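Local coordinates for protein thermotoga maritima TmcAL (Thermotoga maritima, PDB 5Y0T) that belongs to the HIGH nucleotidyl transferase family of the HUP clan and carries a bound adenosine-5'-rp-alpha-thio-triphosphate, at residues Ala56-Ala59 against Leu60-Val64; Met148-Phe151 against Ser152-Trp156; Arg262-Asn265 against Met266-Glu270; Lys381-Phe384 against Leu385-Asp389; Phe397-Met400 against Phe401-Ser404. All coordinates share one frame; numbering follows the deposited sequence.

Contact 1 of 5, residues Ala56-Ala59 against Leu60-Val64; sequences AEIA and LRMGV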
loop_
_atom_site.group_PDB
_atom_site.type_symbol
_atom_site.label_atom_id
_atom_site.label_comp_id
_atom_site.label_asym_id
_atom_site.label_seq_id
_atom_site.Cartn_x
_atom_site.Cartn_y
_atom_site.Cartn_z
ATOM N N ALA A 56 -2.605 -0.789 27.656
ATOM C CA ALA A 56 -1.584 -0.617 28.710
ATOM C C ALA A 56 -2.197 -0.046 29.990
ATOM O O ALA A 56 -1.896 -0.491 31.110
ATOM C CB ALA A 56 -0.446 0.287 28.225
ATOM N N GLU A 57 -3.071 0.940 29.835
ATOM C CA GLU A 57 -3.689 1.532 31.011
ATOM C C GLU A 57 -4.559 0.517 31.751
ATOM O O GLU A 57 -4.554 0.471 32.992
ATOM C CB GLU A 57 -4.531 2.767 30.645
ATOM C CG GLU A 57 -5.105 3.422 31.868
ATOM C CD GLU A 57 -5.940 4.655 31.578
ATOM O OE1 GLU A 57 -5.795 5.257 30.491
ATOM O OE2 GLU A 57 -6.745 5.010 32.458
ATOM N N ILE A 58 -5.325 -0.277 31.009
ATOM C CA ILE A 58 -6.100 -1.353 31.649
ATOM C C ILE A 58 -5.198 -2.315 32.422
ATOM O O ILE A 58 -5.501 -2.686 33.563
ATOM C CB ILE A 58 -6.927 -2.155 30.618
ATOM C CG1 ILE A 58 -7.941 -1.242 29.909
ATOM C CG2 ILE A 58 -7.635 -3.325 31.310
ATOM C CD1 ILE A 58 -8.564 -1.854 28.636
ATOM N N ALA A 59 -4.069 -2.685 31.834
ATOM C CA ALA A 59 -3.164 -3.634 32.499
ATOM C C ALA A 59 -2.695 -3.054 33.835
ATOM O O ALA A 59 -2.722 -3.733 34.876
ATOM C CB ALA A 59 -1.968 -3.967 31.592
ATOM N N LEU A 60 -2.317 -1.780 33.817
ATOM C CA LEU A 60 -1.939 -1.083 35.046
ATOM C C LEU A 60 -3.063 -1.105 36.074
ATOM O O LEU A 60 -2.829 -1.364 37.262
ATOM C CB LEU A 60 -1.557 0.363 34.755
ATOM C CG LEU A 60 -0.362 0.549 33.820
ATOM C CD1 LEU A 60 -0.037 2.048 33.705
ATOM C CD2 LEU A 60 0.855 -0.257 34.310
ATOM N N ARG A 61 -4.281 -0.806 35.633
ATOM C CA ARG A 61 -5.408 -0.808 36.564
ATOM C C ARG A 61 -5.679 -2.181 37.149
ATOM O O ARG A 61 -6.211 -2.303 38.263
ATOM C CB ARG A 61 -6.653 -0.265 35.875
ATOM C CG ARG A 61 -6.547 1.229 35.601
ATOM C CD ARG A 61 -7.837 1.806 35.084
ATOM N NE ARG A 61 -7.761 3.261 35.001
ATOM C CZ ARG A 61 -8.793 4.044 34.718
ATOM N NH1 ARG A 61 -9.989 3.511 34.489
ATOM N NH2 ARG A 61 -8.632 5.359 34.671
ATOM N N MET A 62 -5.290 -3.223 36.423
ATOM C CA MET A 62 -5.624 -4.572 36.837
ATOM C C MET A 62 -4.553 -5.199 37.713
ATOM O O MET A 62 -4.718 -6.333 38.167
ATOM C CB MET A 62 -5.890 -5.448 35.614
ATOM C CG MET A 62 -7.101 -5.009 34.797
ATOM S SD MET A 62 -8.685 -5.118 35.665
ATOM C CE MET A 62 -8.875 -3.481 36.329
ATOM N N GLY A 63 -3.510 -4.433 38.030
ATOM C CA GLY A 63 -2.431 -4.929 38.882
ATOM C C GLY A 63 -1.042 -5.108 38.283
ATOM O O GLY A 63 -0.130 -5.547 38.976
ATOM N N VAL A 64 -0.850 -4.741 37.019
ATOM C CA VAL A 64 0.518 -4.672 36.462
ATOM C C VAL A 64 1.232 -3.358 36.887
ATOM O O VAL A 64 0.606 -2.301 36.925
ATOM C CB VAL A 64 0.510 -4.775 34.916
ATOM C CG1 VAL A 64 1.917 -4.612 34.381
ATOM C CG2 VAL A 64 -0.054 -6.137 34.467
#
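Glu57 and Arg61, one helical turn apart, lie side by side on the last turn of helix 52-61, with Arg61 as the exposed end of the pair. Their salt bridge joins Glu57 OE2 to Arg61 NH2 at 2.9 Å. The carboxylate oxygen meets a face of the guanidinium, and the two planes stand 73° apart, so this is not a flat, two-pronged pairing. Glu57 reaches it with CG anti to the backbone N (chi1 -177°) and an extended chain, while its other oxygen, OE1, forms a second salt bridge with Arg239 of helix 231-242.

The rest of the turn is closely packed. Ala59 CB, pressed on Val67 of the neighbouring strand 66-70, lies 4.1 Å from Val64 CG2, and Leu60 faces strand 419-421, its CG 3.3 Å from Ala56 O. Ile58 CG2 runs alongside Met62 CG at 3.9 Å, both residues lying against helix 231-242 and Phe13 of a loop.

Backbone bonds finish the helix. Leu60 N donates to Ala56 O and Arg61 N to Glu57 O; then Gly63 takes a positive phi (114°), and a Schellman motif closes with Val64 N on Ala59 O at 3.0 Å and Gly63 N on Leu60 O at 3.2 Å. The chemistry implies that one buried carboxylate, shared by two arginines and probably kept ionised by them, joins the exposed Arg61 to Arg239.

Contact 2 of 5, residues Met148-Phe151 against Ser152-Trp156; sequences MRYF and SMKGW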
loop_
_atom_site.group_PDB
_atom_site.type_symbol
_atom_site.label_atom_id
_atom_site.label_comp_id
_atom_site.label_asym_id
_atom_site.label_seq_id
_atom_site.Cartn_x
_atom_site.Cartn_y
_atom_site.Cartn_z
ATOM N N MET A 148 6.835 -37.750 19.784
ATOM C CA MET A 148 6.141 -38.981 20.139
ATOM C C MET A 148 7.036 -40.190 19.942
ATOM O O MET A 148 7.093 -41.078 20.792
ATOM C CB MET A 148 4.867 -39.150 19.308
ATOM C CG MET A 148 3.772 -38.168 19.655
ATOM S SD MET A 148 2.334 -38.317 18.579
ATOM C CE MET A 148 1.309 -37.025 19.259
ATOM N N ARG A 149 7.728 -40.225 18.809
ATOM C CA ARG A 149 8.574 -41.360 18.485
ATOM C C ARG A 149 9.756 -41.385 19.444
ATOM O O ARG A 149 10.201 -42.457 19.875
ATOM C CB ARG A 149 9.029 -41.298 17.024
ATOM C CG ARG A 149 7.911 -41.627 16.036
ATOM C CD ARG A 149 8.316 -41.395 14.586
ATOM N NE ARG A 149 9.310 -42.355 14.107
ATOM C CZ ARG A 149 9.956 -42.240 12.949
ATOM N NH1 ARG A 149 9.721 -41.201 12.160
ATOM N NH2 ARG A 149 10.844 -43.156 12.585
ATOM N N TYR A 150 10.229 -40.200 19.806
ATOM C CA TYR A 150 11.285 -40.056 20.803
ATOM C C TYR A 150 10.813 -40.565 22.163
ATOM O O TYR A 150 11.505 -41.348 22.813
ATOM C CB TYR A 150 11.735 -38.594 20.906
ATOM C CG TYR A 150 12.976 -38.393 21.744
ATOM C CD1 TYR A 150 14.232 -38.725 21.248
ATOM C CD2 TYR A 150 12.895 -37.876 23.030
ATOM C CE1 TYR A 150 15.374 -38.549 22.007
ATOM C CE2 TYR A 150 14.038 -37.697 23.802
ATOM C CZ TYR A 150 15.272 -38.036 23.282
ATOM O OH TYR A 150 16.408 -37.869 24.036
ATOM N N PHE A 151 9.630 -40.130 22.589
ATOM C CA PHE A 151 9.055 -40.613 23.845
ATOM C C PHE A 151 8.951 -42.134 23.888
ATOM O O PHE A 151 9.274 -42.750 24.902
ATOM C CB PHE A 151 7.680 -39.991 24.077
ATOM C CG PHE A 151 7.726 -38.701 24.849
ATOM C CD1 PHE A 151 8.605 -37.694 24.489
ATOM C CD2 PHE A 151 6.890 -38.502 25.941
ATOM C CE1 PHE A 151 8.650 -36.499 25.201
ATOM C CE2 PHE A 151 6.920 -37.320 26.658
ATOM C CZ PHE A 151 7.802 -36.311 26.287
ATOM N N SER A 152 8.505 -42.729 22.784
ATOM C CA SER A 152 8.360 -44.177 22.688
ATOM C C SER A 152 9.694 -44.889 22.816
ATOM O O SER A 152 9.798 -45.896 23.515
ATOM C CB SER A 152 7.699 -44.574 21.363
ATOM O OG SER A 152 6.341 -44.174 21.330
ATOM N N MET A 153 10.707 -44.376 22.128
ATOM C CA MET A 153 12.043 -44.959 22.180
ATOM C C MET A 153 12.585 -44.954 23.615
ATOM O O MET A 153 13.320 -45.857 24.018
ATOM C CB MET A 153 12.986 -44.201 21.237
ATOM C CG MET A 153 14.461 -44.503 21.439
ATOM S SD MET A 153 15.536 -43.217 20.764
ATOM C CE MET A 153 15.573 -43.690 19.033
ATOM N N LYS A 154 12.181 -43.951 24.388
ATOM C CA LYS A 154 12.642 -43.776 25.765
ATOM C C LYS A 154 11.849 -44.606 26.772
ATOM O O LYS A 154 12.171 -44.619 27.964
ATOM C CB LYS A 154 12.566 -42.304 26.171
ATOM C CG LYS A 154 13.500 -41.387 25.402
ATOM C CD LYS A 154 14.951 -41.771 25.620
ATOM C CE LYS A 154 15.734 -40.620 26.230
ATOM N NZ LYS A 154 17.190 -40.923 26.322
ATOM N N GLY A 155 10.813 -45.290 26.299
ATOM C CA GLY A 155 9.929 -46.018 27.192
ATOM C C GLY A 155 8.994 -45.095 27.964
ATOM O O GLY A 155 8.503 -45.450 29.034
ATOM N N TRP A 156 8.760 -43.900 27.430
ATOM C CA TRP A 156 7.779 -42.992 28.017
ATOM C C TRP A 156 6.430 -43.196 27.341
ATOM O O TRP A 156 6.314 -43.985 26.401
ATOM C CB TRP A 156 8.225 -41.536 27.880
ATOM C CG TRP A 156 9.557 -41.260 28.501
ATOM C CD1 TRP A 156 10.209 -42.029 29.423
ATOM C CD2 TRP A 156 10.409 -40.141 28.235
ATOM N NE1 TRP A 156 11.414 -41.453 29.751
ATOM C CE2 TRP A 156 11.561 -40.293 29.034
ATOM C CE3 TRP A 156 10.313 -39.030 27.399
ATOM C CZ2 TRP A 156 12.604 -39.369 29.023
ATOM C CZ3 TRP A 156 11.347 -38.112 27.392
ATOM C CH2 TRP A 156 12.478 -38.288 28.197
#
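Trp156 turns its CG anti to the carbonyl carbon (chi1 -57°), which swings the indole back over the ring of Phe151; Lys154, with the same first torsion and a further bend at chi2 (-61°), folds alongside Tyr150. Phe151 and Trp156 form a T-shaped pair. Trp156 offers the edge of its six-membered ring to the Phe151 face, with CE3 3.5 Å above the plane and over its centre, and the centroids are 4.8 Å apart. Lys154 CB lies over one face of the indole. Further out, Lys154 CE lies 3.6 Å from Tyr150 OH, and Met153 SD makes an oblique Met-aromatic contact, 5.5 Å from the centroid of the Tyr150 ring.

On the polar flank, Met148 O takes two bonds from one residue: Ser152 N at 2.9 Å and Ser152 OG at 3.2 Å, approaching from opposite faces of the carbonyl plane. Phe151 and Tyr150 both rest on Ile117 of helix 108-120, whereas Arg149 pairs with Glu131 and Glu132 of helix 123-134. Trp156 N closes on Phe151 O at 2.8 Å and Gly155 N on Ser152 O at 3.0 Å, the two bonds of a Schellman motif, with Gly155 at positive phi ending helix 139-153.

Contact 3 of 5, residues Arg262-Asn265 against Met266-Glu270; sequences RLKN and MDFFE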
loop_
_atom_site.group_PDB
_atom_site.type_symbol
_atom_site.label_atom_id
_atom_site.label_comp_id
_atom_site.label_asym_id
_atom_site.label_seq_id
_atom_site.Cartn_x
_atom_site.Cartn_y
_atom_site.Cartn_z
ATOM N N ARG A 262 -2.587 -6.185 -4.765
ATOM C CA ARG A 262 -2.699 -6.046 -6.217
ATOM C C ARG A 262 -1.626 -5.140 -6.800
ATOM O O ARG A 262 -1.497 -5.013 -8.020
ATOM C CB ARG A 262 -4.074 -5.501 -6.613
ATOM C CG ARG A 262 -5.223 -6.441 -6.334
ATOM C CD ARG A 262 -6.521 -5.905 -6.911
ATOM N NE ARG A 262 -7.589 -6.885 -6.779
ATOM C CZ ARG A 262 -8.794 -6.769 -7.321
ATOM N NH1 ARG A 262 -9.095 -5.708 -8.059
ATOM N NH2 ARG A 262 -9.693 -7.734 -7.145
ATOM N N LEU A 263 -0.865 -4.494 -5.929
ATOM C CA LEU A 263 0.211 -3.619 -6.358
ATOM C C LEU A 263 1.529 -4.388 -6.455
ATOM O O LEU A 263 2.519 -3.874 -6.981
ATOM C CB LEU A 263 0.349 -2.439 -5.378
ATOM C CG LEU A 263 -0.881 -1.518 -5.264
ATOM C CD1 LEU A 263 -0.686 -0.422 -4.187
ATOM C CD2 LEU A 263 -1.205 -0.903 -6.628
ATOM N N LYS A 264 1.531 -5.625 -5.958
ATOM C CA LYS A 264 2.770 -6.375 -5.777
ATOM C C LYS A 264 2.830 -7.619 -6.632
ATOM O O LYS A 264 1.809 -8.261 -6.863
ATOM C CB LYS A 264 2.941 -6.776 -4.303
ATOM C CG LYS A 264 2.961 -5.599 -3.342
ATOM C CD LYS A 264 4.106 -4.661 -3.657
ATOM C CE LYS A 264 4.176 -3.527 -2.643
ATOM N NZ LYS A 264 5.517 -2.874 -2.666
ATOM N N ASN A 265 4.029 -7.955 -7.105
ATOM C CA ASN A 265 4.212 -9.190 -7.863
ATOM C C ASN A 265 4.827 -10.272 -6.981
ATOM O O ASN A 265 5.094 -10.042 -5.795
ATOM C CB ASN A 265 5.065 -8.956 -9.119
ATOM C CG ASN A 265 6.499 -8.505 -8.812
ATOM O OD1 ASN A 265 6.960 -8.518 -7.665
ATOM N ND2 ASN A 265 7.217 -8.118 -9.861
ATOM N N MET A 266 5.042 -11.452 -7.558
ATOM C CA MET A 266 5.508 -12.591 -6.776
ATOM C C MET A 266 6.898 -12.345 -6.212
ATOM O O MET A 266 7.209 -12.797 -5.099
ATOM C CB MET A 266 5.489 -13.869 -7.617
ATOM C CG MET A 266 4.185 -14.632 -7.496
ATOM S SD MET A 266 4.182 -16.140 -8.488
ATOM C CE MET A 266 5.432 -17.103 -7.641
ATOM N N ASP A 267 7.713 -11.611 -6.974
ATOM C CA ASP A 267 9.056 -11.219 -6.543
ATOM C C ASP A 267 9.024 -10.516 -5.191
ATOM O O ASP A 267 9.895 -10.730 -4.351
ATOM C CB ASP A 267 9.725 -10.302 -7.573
ATOM C CG ASP A 267 10.077 -11.029 -8.859
ATOM O OD1 ASP A 267 10.047 -12.280 -8.865
ATOM O OD2 ASP A 267 10.393 -10.350 -9.862
ATOM N N PHE A 268 8.015 -9.674 -4.988
ATOM C CA PHE A 268 7.874 -8.981 -3.724
ATOM C C PHE A 268 7.609 -9.971 -2.596
ATOM O O PHE A 268 8.299 -9.942 -1.579
ATOM C CB PHE A 268 6.758 -7.926 -3.805
ATOM C CG PHE A 268 6.357 -7.375 -2.481
ATOM C CD1 PHE A 268 7.014 -6.279 -1.947
ATOM C CD2 PHE A 268 5.321 -7.946 -1.763
ATOM C CE1 PHE A 268 6.648 -5.767 -0.724
ATOM C CE2 PHE A 268 4.964 -7.437 -0.529
ATOM C CZ PHE A 268 5.621 -6.353 -0.013
ATOM N N PHE A 269 6.611 -10.837 -2.752
ATOM C CA PHE A 269 6.236 -11.747 -1.660
ATOM C C PHE A 269 7.357 -12.734 -1.312
ATOM O O PHE A 269 7.502 -13.126 -0.153
ATOM C CB PHE A 269 4.948 -12.513 -1.993
ATOM C CG PHE A 269 3.737 -11.624 -2.154
ATOM C CD1 PHE A 269 3.172 -10.982 -1.055
ATOM C CD2 PHE A 269 3.164 -11.431 -3.403
ATOM C CE1 PHE A 269 2.067 -10.163 -1.197
ATOM C CE2 PHE A 269 2.059 -10.603 -3.558
ATOM C CZ PHE A 269 1.505 -9.972 -2.463
ATOM N N GLU A 270 8.157 -13.117 -2.302
ATOM C CA GLU A 270 9.289 -14.023 -2.060
ATOM C C GLU A 270 10.297 -13.459 -1.044
ATOM O O GLU A 270 10.996 -14.210 -0.368
ATOM C CB GLU A 270 10.002 -14.360 -3.380
ATOM C CG GLU A 270 9.198 -15.304 -4.250
ATOM C CD GLU A 270 9.668 -15.360 -5.698
ATOM O OE1 GLU A 270 10.790 -14.893 -5.994
ATOM O OE2 GLU A 270 8.902 -15.874 -6.541
#
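Asn265 caps helix 266-270 and Lys264 lies over the ring of Phe268, so polar and apolar forces meet at this helix start. The hydrogen bonds come first. Asn265, at the N-cap, accepts from Phe268 N through its side-chain OD1 at 3.1 Å, with an N-H...O angle of 145°. A chi1 of 63° places the amide between backbone N and carbonyl carbon, from where OD1 can turn back over the first turn. Asn265 O adds a weak bond from Phe268 N. Phe269 N also reaches Asn265 O weakly, at 3.5 Å.

The apolar part is a CH-pi contact: Lys264 CD sits 3.8 Å from the centroid of the Phe268 ring, over its face and displaced toward the rim. Lys264 CB also comes within 4.0 Å of Phe269 CZ.

As for charges, Lys264 NZ makes long, weak ion pairs with Glu320 of its own chain and Glu320 of the second subunit. The turn follows helix 254-261, and Met266 and Phe269 pack on helix 279-289, while Arg262 bonds to Asn396 O and Arg408 O of the second subunit.

Contact 4 of 5, residues Lys381-Phe384 against Leu385-Asp389; sequences KQLF and LEQID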
loop_
_atom_site.group_PDB
_atom_site.type_symbol
_atom_site.label_atom_id
_atom_site.label_comp_id
_atom_site.label_asym_id
_atom_site.label_seq_id
_atom_site.Cartn_x
_atom_site.Cartn_y
_atom_site.Cartn_z
ATOM N N LYS A 381 22.822 -1.427 15.967
ATOM C CA LYS A 381 22.196 -0.122 15.764
ATOM C C LYS A 381 21.207 -0.151 14.611
ATOM O O LYS A 381 20.079 0.353 14.734
ATOM C CB LYS A 381 23.259 0.958 15.529
ATOM C CG LYS A 381 24.024 1.321 16.802
ATOM C CD LYS A 381 24.707 2.677 16.660
ATOM C CE LYS A 381 25.109 3.254 18.014
ATOM N NZ LYS A 381 26.241 2.511 18.617
ATOM N N GLN A 382 21.606 -0.752 13.498
ATOM C CA GLN A 382 20.703 -0.797 12.348
ATOM C C GLN A 382 19.457 -1.627 12.672
ATOM O O GLN A 382 18.352 -1.242 12.319
ATOM C CB GLN A 382 21.416 -1.343 11.107
ATOM C CG GLN A 382 20.663 -1.057 9.795
ATOM C CD GLN A 382 20.013 0.340 9.760
ATOM O OE1 GLN A 382 18.792 0.461 9.596
ATOM N NE2 GLN A 382 20.829 1.392 9.909
ATOM N N LEU A 383 19.631 -2.746 13.373
ATOM C CA LEU A 383 18.488 -3.583 13.749
ATOM C C LEU A 383 17.536 -2.841 14.700
ATOM O O LEU A 383 16.290 -2.884 14.550
ATOM C CB LEU A 383 18.975 -4.881 14.391
ATOM C CG LEU A 383 17.878 -5.904 14.700
ATOM C CD1 LEU A 383 17.124 -6.292 13.423
ATOM C CD2 LEU A 383 18.525 -7.122 15.335
ATOM N N PHE A 384 18.126 -2.152 15.668
ATOM C CA PHE A 384 17.370 -1.310 16.602
ATOM C C PHE A 384 16.499 -0.339 15.802
ATOM O O PHE A 384 15.295 -0.258 16.012
ATOM C CB PHE A 384 18.358 -0.576 17.533
ATOM C CG PHE A 384 17.726 0.326 18.577
ATOM C CD1 PHE A 384 16.979 1.447 18.218
ATOM C CD2 PHE A 384 17.977 0.109 19.928
ATOM C CE1 PHE A 384 16.450 2.298 19.190
ATOM C CE2 PHE A 384 17.470 0.964 20.904
ATOM C CZ PHE A 384 16.694 2.056 20.534
ATOM N N LEU A 385 17.116 0.394 14.879
ATOM C CA LEU A 385 16.377 1.372 14.090
ATOM C C LEU A 385 15.280 0.722 13.249
ATOM O O LEU A 385 14.169 1.247 13.184
ATOM C CB LEU A 385 17.334 2.176 13.189
ATOM C CG LEU A 385 18.272 3.122 13.946
ATOM C CD1 LEU A 385 19.307 3.773 12.993
ATOM C CD2 LEU A 385 17.495 4.190 14.702
ATOM N N GLU A 386 15.577 -0.412 12.612
ATOM C CA GLU A 386 14.562 -1.134 11.833
ATOM C C GLU A 386 13.419 -1.650 12.693
ATOM O O GLU A 386 12.243 -1.525 12.318
ATOM C CB GLU A 386 15.203 -2.296 11.048
ATOM C CG GLU A 386 16.162 -1.776 9.981
ATOM C CD GLU A 386 16.794 -2.866 9.121
ATOM O OE1 GLU A 386 16.475 -4.055 9.307
ATOM O OE2 GLU A 386 17.616 -2.520 8.249
ATOM N N GLN A 387 13.744 -2.207 13.855
ATOM C CA GLN A 387 12.711 -2.713 14.738
ATOM C C GLN A 387 11.781 -1.597 15.204
ATOM O O GLN A 387 10.553 -1.724 15.117
ATOM C CB GLN A 387 13.333 -3.432 15.951
ATOM C CG GLN A 387 13.954 -4.779 15.613
ATOM C CD GLN A 387 14.613 -5.457 16.813
ATOM O OE1 GLN A 387 14.838 -4.834 17.851
ATOM N NE2 GLN A 387 14.910 -6.746 16.674
ATOM N N ILE A 388 12.349 -0.491 15.688
ATOM C CA ILE A 388 11.505 0.540 16.286
ATOM C C ILE A 388 10.743 1.318 15.198
ATOM O O ILE A 388 9.610 1.755 15.424
ATOM C CB ILE A 388 12.328 1.484 17.206
ATOM C CG1 ILE A 388 11.436 2.091 18.291
ATOM C CG2 ILE A 388 13.081 2.582 16.400
ATOM C CD1 ILE A 388 12.243 2.700 19.452
ATOM N N ASP A 389 11.326 1.420 14.005
ATOM C CA ASP A 389 10.635 2.006 12.859
ATOM C C ASP A 389 9.380 1.192 12.507
ATOM O O ASP A 389 8.325 1.754 12.180
ATOM C CB ASP A 389 11.568 2.083 11.648
ATOM C CG ASP A 389 10.838 2.515 10.377
ATOM O OD1 ASP A 389 10.536 3.719 10.247
ATOM O OD2 ASP A 389 10.550 1.645 9.524
#
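Leu383 and Gln387 meet on the first two turns of helix 381-399, an alpha helix in which side chains four residues apart share one flank. Gln387 crosses Leu383 at a slant, with NE2 3.7 Å from Leu383 CG, and Gln387 CG is 3.2 Å from Leu383 O. On another flank Gln382 and Glu386 cross at about a right angle, amide and carboxylate planes 56° apart; with Gln382 bent at chi2 (39°), its OE1 approaches the aliphatic CG of Glu386 at 3.5 Å. Phe384 CE1 and Ile388 CD1 add a looser apolar pair, 4.2 Å apart.

Behind these contacts stands the backbone. Four amides in succession, from Leu385 to Ile388, each donate to the carbonyl four residues earlier, and Asp380 OD1, just ahead of the helix, takes the N-H of Leu383.

Farther out, Leu383 and Gln387 pack on Phe325 of helix 323-332, and the Phe384 ring meets Tyr336 edge-to-face. The extended chain of Gln387 carries its buried amide to the residues after that helix, where Gln335 N and Gly333 O satisfy it. Shortest of the four i to i+4 hydrogen bonds is Gln387 N to Leu383 O, 2.7 Å.

Contact 5 of 5, residues Phe397-Met400 against Phe401-Ser404; sequences FYSM and FFPS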
loop_
_atom_site.group_PDB
_atom_site.type_symbol
_atom_site.label_atom_id
_atom_site.label_comp_id
_atom_site.label_asym_id
_atom_site.label_seq_id
_atom_site.Cartn_x
_atom_site.Cartn_y
_atom_site.Cartn_z
ATOM N N PHE A 397 -0.129 3.276 10.865
ATOM C CA PHE A 397 -1.040 2.609 9.954
ATOM C C PHE A 397 -2.350 2.277 10.669
ATOM O O PHE A 397 -3.437 2.578 10.188
ATOM C CB PHE A 397 -0.385 1.347 9.406
ATOM C CG PHE A 397 -1.268 0.541 8.487
ATOM C CD1 PHE A 397 -1.439 0.918 7.162
ATOM C CD2 PHE A 397 -1.903 -0.616 8.944
ATOM C CE1 PHE A 397 -2.251 0.155 6.300
ATOM C CE2 PHE A 397 -2.714 -1.382 8.097
ATOM C CZ PHE A 397 -2.882 -1.002 6.774
ATOM N N TYR A 398 -2.237 1.660 11.834
ATOM C CA TYR A 398 -3.418 1.324 12.637
ATOM C C TYR A 398 -4.369 2.514 12.873
ATOM O O TYR A 398 -5.595 2.386 12.735
ATOM C CB TYR A 398 -2.936 0.744 13.968
ATOM C CG TYR A 398 -4.009 0.373 14.965
ATOM C CD1 TYR A 398 -4.538 1.329 15.834
ATOM C CD2 TYR A 398 -4.439 -0.943 15.092
ATOM C CE1 TYR A 398 -5.499 0.987 16.778
ATOM C CE2 TYR A 398 -5.395 -1.301 16.053
ATOM C CZ TYR A 398 -5.917 -0.326 16.888
ATOM O OH TYR A 398 -6.872 -0.649 17.829
ATOM N N SER A 399 -3.809 3.673 13.225
ATOM C CA SER A 399 -4.619 4.837 13.596
ATOM C C SER A 399 -5.466 5.374 12.436
ATOM O O SER A 399 -6.483 6.033 12.665
ATOM C CB SER A 399 -3.716 5.950 14.147
ATOM O OG SER A 399 -2.994 5.449 15.258
ATOM N N MET A 400 -5.063 5.088 11.197
ATOM C CA MET A 400 -5.903 5.456 10.037
ATOM C C MET A 400 -7.246 4.725 10.061
ATOM O O MET A 400 -8.178 5.088 9.332
ATOM C CB MET A 400 -5.187 5.158 8.721
ATOM C CG MET A 400 -4.215 6.255 8.272
ATOM S SD MET A 400 -5.007 7.873 8.193
ATOM C CE MET A 400 -6.247 7.627 6.893
ATOM N N PHE A 401 -7.324 3.652 10.843
ATOM C CA PHE A 401 -8.560 2.865 10.933
ATOM C C PHE A 401 -9.410 3.124 12.178
ATOM O O PHE A 401 -10.436 2.467 12.372
ATOM C CB PHE A 401 -8.219 1.382 10.790
ATOM C CG PHE A 401 -7.554 1.082 9.484
ATOM C CD1 PHE A 401 -8.314 0.794 8.359
ATOM C CD2 PHE A 401 -6.177 1.181 9.360
ATOM C CE1 PHE A 401 -7.709 0.564 7.130
ATOM C CE2 PHE A 401 -5.553 0.952 8.145
ATOM C CZ PHE A 401 -6.327 0.633 7.018
ATOM N N PHE A 402 -8.983 4.069 13.018
ATOM C CA PHE A 402 -9.878 4.643 14.020
ATOM C C PHE A 402 -11.156 5.061 13.305
ATOM O O PHE A 402 -11.088 5.713 12.261
ATOM C CB PHE A 402 -9.270 5.877 14.701
ATOM C CG PHE A 402 -8.174 5.588 15.685
ATOM C CD1 PHE A 402 -8.187 4.444 16.472
ATOM C CD2 PHE A 402 -7.138 6.505 15.852
ATOM C CE1 PHE A 402 -7.188 4.208 17.421
ATOM C CE2 PHE A 402 -6.117 6.269 16.777
ATOM C CZ PHE A 402 -6.147 5.109 17.563
ATOM N N PRO A 403 -12.324 4.698 13.857
ATOM C CA PRO A 403 -13.596 5.022 13.202
ATOM C C PRO A 403 -13.785 6.520 12.938
ATOM O O PRO A 403 -14.332 6.863 11.904
ATOM C CB PRO A 403 -14.639 4.493 14.194
ATOM C CG PRO A 403 -13.945 3.283 14.799
ATOM C CD PRO A 403 -12.501 3.744 14.972
ATOM N N SER A 404 -13.336 7.390 13.835
ATOM C CA SER A 404 -13.532 8.826 13.639
ATOM C C SER A 404 -12.283 9.455 13.047
ATOM O O SER A 404 -11.188 9.315 13.582
ATOM C CB SER A 404 -13.905 9.504 14.958
ATOM O OG SER A 404 -15.158 9.018 15.424
#
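A type I beta turn from Ser399 to Phe402, at the C-terminal end of helix 381-399, packs two phenylalanines back on the last helical residues. The Phe401 ring brings CE2 over one face of Phe397, 3.5 Å above the plane and displaced toward the rim, with the planes 58° apart. The ring of Phe402 instead lies over Ser399: Ser399 CA stands 4.0 Å from its centroid, a CH-pi contact. Tyr398 CE1 touches Phe402 CE1 at 3.7 Å, the two rings nearly perpendicular; at its far end Tyr398 OH is bonded to Ala48 O.

With its CG anti to the carbonyl carbon (chi1 -60°), Phe401 sends its ring edge back toward two helix carbonyls, those of Phe397 and Tyr398. Outside the turn, Phe397 packs on Leu263 and Met400 on Ser259, both of the second subunit. The turn itself closes through Phe402 N, which reaches Ser399 O at 3.2 Å from well above the carbonyl plane.

How the contacts relate
Contacts 1, 2 and 5 finish helices, contact 3 starts one, and contact 4 forms the first turns of one. Contacts 1 and 5 are buried; contacts 2, 3 and 4 are partly buried. Contacts 1 and 2 end in the same glycine-closed way, but contact 1 lies between strands and helix 231-242, whereas contact 2, centred about 32 Å from the middle of the chain, has exposed residues round a T-shaped pair whose Phe151 is buried. Contacts 4 and 5 share helix 381-399 and come within about 9 Å at their nearest atoms; one is regular helix whose flanks mix apolar and amide groups, the other a cluster of rings. Contacts 3 and 5 both touch the second subunit.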